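Local coordinates for protein methylmalonyl-CoA carboxyltransferase 12S subunit (Propionibacterium freudenreichii, PDB 1ON3) that transfers the carboxyl group of methylmalonyl-CoA to the biotin of the 1.3S subunit, as the hexameric core of the transcarboxylase complex, at residues L53-V62 against V86-V97. Sequence-based numbering, arbitrary orientation.
Sequences LLDPHSFDEV and VTGRGTILGRPV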
loop_
_atom_site.group_PDB
_atom_site.type_symbol
_atom_site.label_atom_id
_atom_site.label_comp_id
_atom_site.label_asym_id
_atom_site.label_seq_id
_atom_site.Cartn_x
_atom_site.Cartn_y
_atom_site.Cartn_z
ATOM N N LEU E 53 -31.157 26.219 -6.615
ATOM C CA LEU E 53 -30.575 24.882 -6.605
ATOM C C LEU E 53 -30.292 24.338 -5.206
ATOM O O LEU E 53 -30.576 23.175 -4.915
ATOM C CB LEU E 53 -29.270 24.881 -7.402
ATOM C CG LEU E 53 -28.488 23.551 -7.388
ATOM C CD1 LEU E 53 -29.140 22.548 -8.353
ATOM C CD2 LEU E 53 -27.046 23.797 -7.804
ATOM N N LEU E 54 -29.722 25.181 -4.350
ATOM C CA LEU E 54 -29.342 24.772 -3.001
ATOM C C LEU E 54 -30.463 24.847 -1.961
ATOM O O LEU E 54 -31.434 25.592 -2.128
ATOM C CB LEU E 54 -28.156 25.624 -2.535
ATOM C CG LEU E 54 -26.954 25.691 -3.490
ATOM C CD1 LEU E 54 -25.953 26.735 -3.010
ATOM C CD2 LEU E 54 -26.293 24.311 -3.578
ATOM N N ASP E 55 -30.329 24.053 -0.898
ATOM C CA ASP E 55 -31.319 24.060 0.176
ATOM C C ASP E 55 -31.398 25.482 0.735
ATOM O O ASP E 55 -30.392 26.202 0.779
ATOM C CB ASP E 55 -30.909 23.111 1.312
ATOM C CG ASP E 55 -30.908 21.657 0.893
ATOM O OD1 ASP E 55 -31.721 21.292 0.028
ATOM O OD2 ASP E 55 -30.101 20.878 1.443
ATOM N N PRO E 56 -32.592 25.909 1.164
ATOM C CA PRO E 56 -32.758 27.256 1.718
ATOM C C PRO E 56 -31.704 27.618 2.766
ATOM O O PRO E 56 -31.441 26.849 3.689
ATOM C CB PRO E 56 -34.158 27.205 2.321
ATOM C CG PRO E 56 -34.890 26.317 1.367
ATOM C CD PRO E 56 -33.883 25.195 1.121
ATOM N N HIS E 57 -31.110 28.796 2.606
ATOM C CA HIS E 57 -30.103 29.311 3.529
ATOM C C HIS E 57 -28.865 28.446 3.739
ATOM O O HIS E 57 -28.133 28.638 4.716
ATOM C CB HIS E 57 -30.750 29.600 4.888
ATOM C CG HIS E 57 -31.903 30.551 4.808
ATOM N ND1 HIS E 57 -33.196 30.136 4.570
ATOM C CD2 HIS E 57 -31.947 31.904 4.867
ATOM C CE1 HIS E 57 -33.986 31.192 4.485
ATOM N NE2 HIS E 57 -33.254 32.277 4.660
ATOM N N SER E 58 -28.611 27.514 2.823
ATOM C CA SER E 58 -27.451 26.640 2.960
ATOM C C SER E 58 -26.200 27.182 2.268
ATOM O O SER E 58 -25.091 26.722 2.525
ATOM C CB SER E 58 -27.769 25.251 2.401
ATOM O OG SER E 58 -27.852 25.269 0.986
ATOM N N PHE E 59 -26.370 28.155 1.389
ATOM C CA PHE E 59 -25.219 28.695 0.668
ATOM C C PHE E 59 -24.241 29.463 1.544
ATOM O O PHE E 59 -24.605 30.445 2.187
ATOM C CB PHE E 59 -25.676 29.591 -0.475
ATOM C CG PHE E 59 -24.546 30.083 -1.334
ATOM C CD1 PHE E 59 -23.639 29.181 -1.888
ATOM C CD2 PHE E 59 -24.386 31.440 -1.589
ATOM C CE1 PHE E 59 -22.583 29.632 -2.690
ATOM C CE2 PHE E 59 -23.335 31.900 -2.387
ATOM C CZ PHE E 59 -22.432 30.989 -2.937
ATOM N N ASP E 60 -22.998 28.996 1.568
ATOM C CA ASP E 60 -21.930 29.623 2.334
ATOM C C ASP E 60 -20.943 30.164 1.293
ATOM O O ASP E 60 -20.083 29.439 0.797
ATOM C CB ASP E 60 -21.247 28.581 3.207
ATOM C CG ASP E 60 -20.427 29.196 4.312
ATOM O OD1 ASP E 60 -19.814 30.258 4.077
ATOM O OD2 ASP E 60 -20.386 28.607 5.416
ATOM N N GLU E 61 -21.063 31.445 0.967
ATOM C CA GLU E 61 -20.212 32.032 -0.059
ATOM C C GLU E 61 -18.770 32.312 0.299
ATOM O O GLU E 61 -18.471 32.760 1.405
ATOM C CB GLU E 61 -20.846 33.325 -0.571
ATOM C CG GLU E 61 -20.084 33.957 -1.716
ATOM C CD GLU E 61 -20.852 35.113 -2.328
ATOM O OE1 GLU E 61 -20.381 35.660 -3.338
ATOM O OE2 GLU E 61 -21.924 35.466 -1.789
ATOM N N VAL E 62 -17.877 32.048 -0.655
ATOM C CA VAL E 62 -16.452 32.309 -0.484
ATOM C C VAL E 62 -16.017 33.284 -1.585
ATOM O O VAL E 62 -16.360 33.101 -2.751
ATOM C CB VAL E 62 -15.596 31.002 -0.610
ATOM C CG1 VAL E 62 -14.129 31.343 -0.750
ATOM C CG2 VAL E 62 -15.803 30.121 0.608
ATOM N N VAL E 86 -19.929 33.564 -8.571
ATOM C CA VAL E 86 -20.342 33.370 -7.180
ATOM C C VAL E 86 -19.996 31.930 -6.849
ATOM O O VAL E 86 -20.492 31.012 -7.498
ATOM C CB VAL E 86 -21.859 33.607 -7.008
ATOM C CG1 VAL E 86 -22.238 33.513 -5.526
ATOM C CG2 VAL E 86 -22.232 34.982 -7.560
ATOM N N THR E 87 -19.142 31.748 -5.846
ATOM C CA THR E 87 -18.663 30.430 -5.456
ATOM C C THR E 87 -18.838 30.125 -3.972
ATOM O O THR E 87 -18.738 31.009 -3.115
ATOM C CB THR E 87 -17.172 30.294 -5.778
ATOM O OG1 THR E 87 -16.449 31.295 -5.055
ATOM C CG2 THR E 87 -16.911 30.483 -7.281
ATOM N N GLY E 88 -19.081 28.857 -3.662
ATOM C CA GLY E 88 -19.244 28.500 -2.270
ATOM C C GLY E 88 -19.665 27.071 -2.037
ATOM O O GLY E 88 -19.592 26.228 -2.936
ATOM N N ARG E 89 -20.117 26.822 -0.812
ATOM C CA ARG E 89 -20.549 25.506 -0.361
ATOM C C ARG E 89 -22.005 25.581 0.103
ATOM O O ARG E 89 -22.441 26.586 0.658
ATOM C CB ARG E 89 -19.629 25.061 0.787
ATOM C CG ARG E 89 -19.729 23.591 1.239
ATOM C CD ARG E 89 -20.844 23.333 2.252
ATOM N NE ARG E 89 -20.640 22.076 2.979
ATOM C CZ ARG E 89 -21.445 21.625 3.941
ATOM N NH1 ARG E 89 -22.516 22.330 4.295
ATOM N NH2 ARG E 89 -21.186 20.468 4.549
ATOM N N GLY E 90 -22.768 24.526 -0.161
ATOM C CA GLY E 90 -24.154 24.495 0.266
ATOM C C GLY E 90 -24.577 23.047 0.379
ATOM O O GLY E 90 -23.719 22.166 0.390
ATOM N N THR E 91 -25.878 22.792 0.478
ATOM C CA THR E 91 -26.357 21.420 0.541
ATOM C C THR E 91 -27.542 21.260 -0.401
ATOM O O THR E 91 -28.234 22.231 -0.716
ATOM C CB THR E 91 -26.816 21.009 1.968
ATOM O OG1 THR E 91 -27.938 21.806 2.357
ATOM C CG2 THR E 91 -25.682 21.187 2.977
ATOM N N ILE E 92 -27.751 20.036 -0.878
ATOM C CA ILE E 92 -28.888 19.740 -1.745
ATOM C C ILE E 92 -29.503 18.521 -1.067
ATOM O O ILE E 92 -28.876 17.465 -0.963
ATOM C CB ILE E 92 -28.444 19.433 -3.194
ATOM C CG1 ILE E 92 -27.922 20.720 -3.860
ATOM C CG2 ILE E 92 -29.617 18.853 -3.986
ATOM C CD1 ILE E 92 -27.297 20.514 -5.253
ATOM N N LEU E 93 -30.720 18.698 -0.563
ATOM C CA LEU E 93 -31.402 17.646 0.175
ATOM C C LEU E 93 -30.470 17.158 1.280
ATOM O O LEU E 93 -30.319 15.962 1.505
ATOM C CB LEU E 93 -31.811 16.503 -0.761
ATOM C CG LEU E 93 -33.251 16.610 -1.282
ATOM C CD1 LEU E 93 -33.480 17.959 -1.938
ATOM C CD2 LEU E 93 -33.534 15.482 -2.268
ATOM N N GLY E 94 -29.824 18.108 1.952
ATOM C CA GLY E 94 -28.920 17.775 3.041
ATOM C C GLY E 94 -27.515 17.354 2.651
ATOM O O GLY E 94 -26.623 17.342 3.495
ATOM N N ARG E 95 -27.311 17.018 1.378
ATOM C CA ARG E 95 -26.003 16.584 0.890
ATOM C C ARG E 95 -25.081 17.753 0.612
ATOM O O ARG E 95 -25.425 18.661 -0.140
ATOM C CB ARG E 95 -26.153 15.769 -0.400
ATOM C CG ARG E 95 -26.947 14.482 -0.233
ATOM C CD ARG E 95 -27.230 13.826 -1.580
ATOM N NE ARG E 95 -25.999 13.621 -2.335
ATOM C CZ ARG E 95 -25.935 13.067 -3.539
ATOM N NH1 ARG E 95 -27.047 12.652 -4.145
ATOM N NH2 ARG E 95 -24.747 12.918 -4.122
ATOM N N PRO E 96 -23.888 17.743 1.211
ATOM C CA PRO E 96 -22.927 18.827 0.999
ATOM C C PRO E 96 -22.468 18.879 -0.461
ATOM O O PRO E 96 -22.186 17.835 -1.066
ATOM C CB PRO E 96 -21.766 18.440 1.928
ATOM C CG PRO E 96 -22.449 17.619 3.008
ATOM C CD PRO E 96 -23.382 16.772 2.195
ATOM N N VAL E 97 -22.402 20.083 -1.024
ATOM C CA VAL E 97 -21.920 20.273 -2.389
ATOM C C VAL E 97 -21.161 21.589 -2.468
ATOM O O VAL E 97 -21.274 22.426 -1.572
ATOM C CB VAL E 97 -23.071 20.352 -3.450
ATOM C CG1 VAL E 97 -23.831 19.032 -3.533
ATOM C CG2 VAL E 97 -24.010 21.518 -3.133
HETATM O O HOH W 1 -24.046 24.757 4.195
HETATM O O HOH W 2 -18.125 34.341 -4.573
#
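The carboxylate oxygen OD2 of D55 is gripped from two sides, by the hydroxyl OG1 of T91 at 2.5 Å and by the amide N of G94 at 2.8 Å. The G94 amide uses the syn lone pair of OD2 with an almost straight N-H, whereas the threonine hydroxyl arrives on the anti side, 23° out of the carboxylate plane. D55 OD1 accepts a hydrogen bond from L93 N through its own syn lone pair, also at 2.8 Å, so the carboxylate bridges the two central residues of the type I' turn I92-R95 and its rotation is fixed. D55 N adds a nearly straight hydrogen bond to T91 O. D55 also opens a type II turn that ends at S58; S58 OG lies between its own N and carbonyl carbon (chi1 72°), from where it donates to D55 O and accepts a hydrogen bond from T91 N. These bonds tie the chain leaving helix 46-53 to the hairpin 85-102, and the short strand 60-62 then pairs antiparallel with 85-92 at the edge of the mixed sheet of the N-terminal, crotonase-like carboxyltransferase domain. D60 N to R89 O, 2.6 Å, begins this pairing, and R89 N returns a longer bond to D60 O. Beside it the F59 ring, its CG anti to the backbone N (chi1 -175°), runs forward along its own strand past G88, with CE1 3.6 Å from G88 CA and CZ against V86 CG1; the backbone N of E61 lies over one ring face. On the apolar side, L54 CD2 packs on V97 CG2 at 3.6 Å, in the second strand of the hairpin, while L53 CG meets I92 CD1, and both L53 and I92 continue onto helix 241-253. A water joins S58 O to R89 NH1, and M505 of a second subunit packs on D60 and R89.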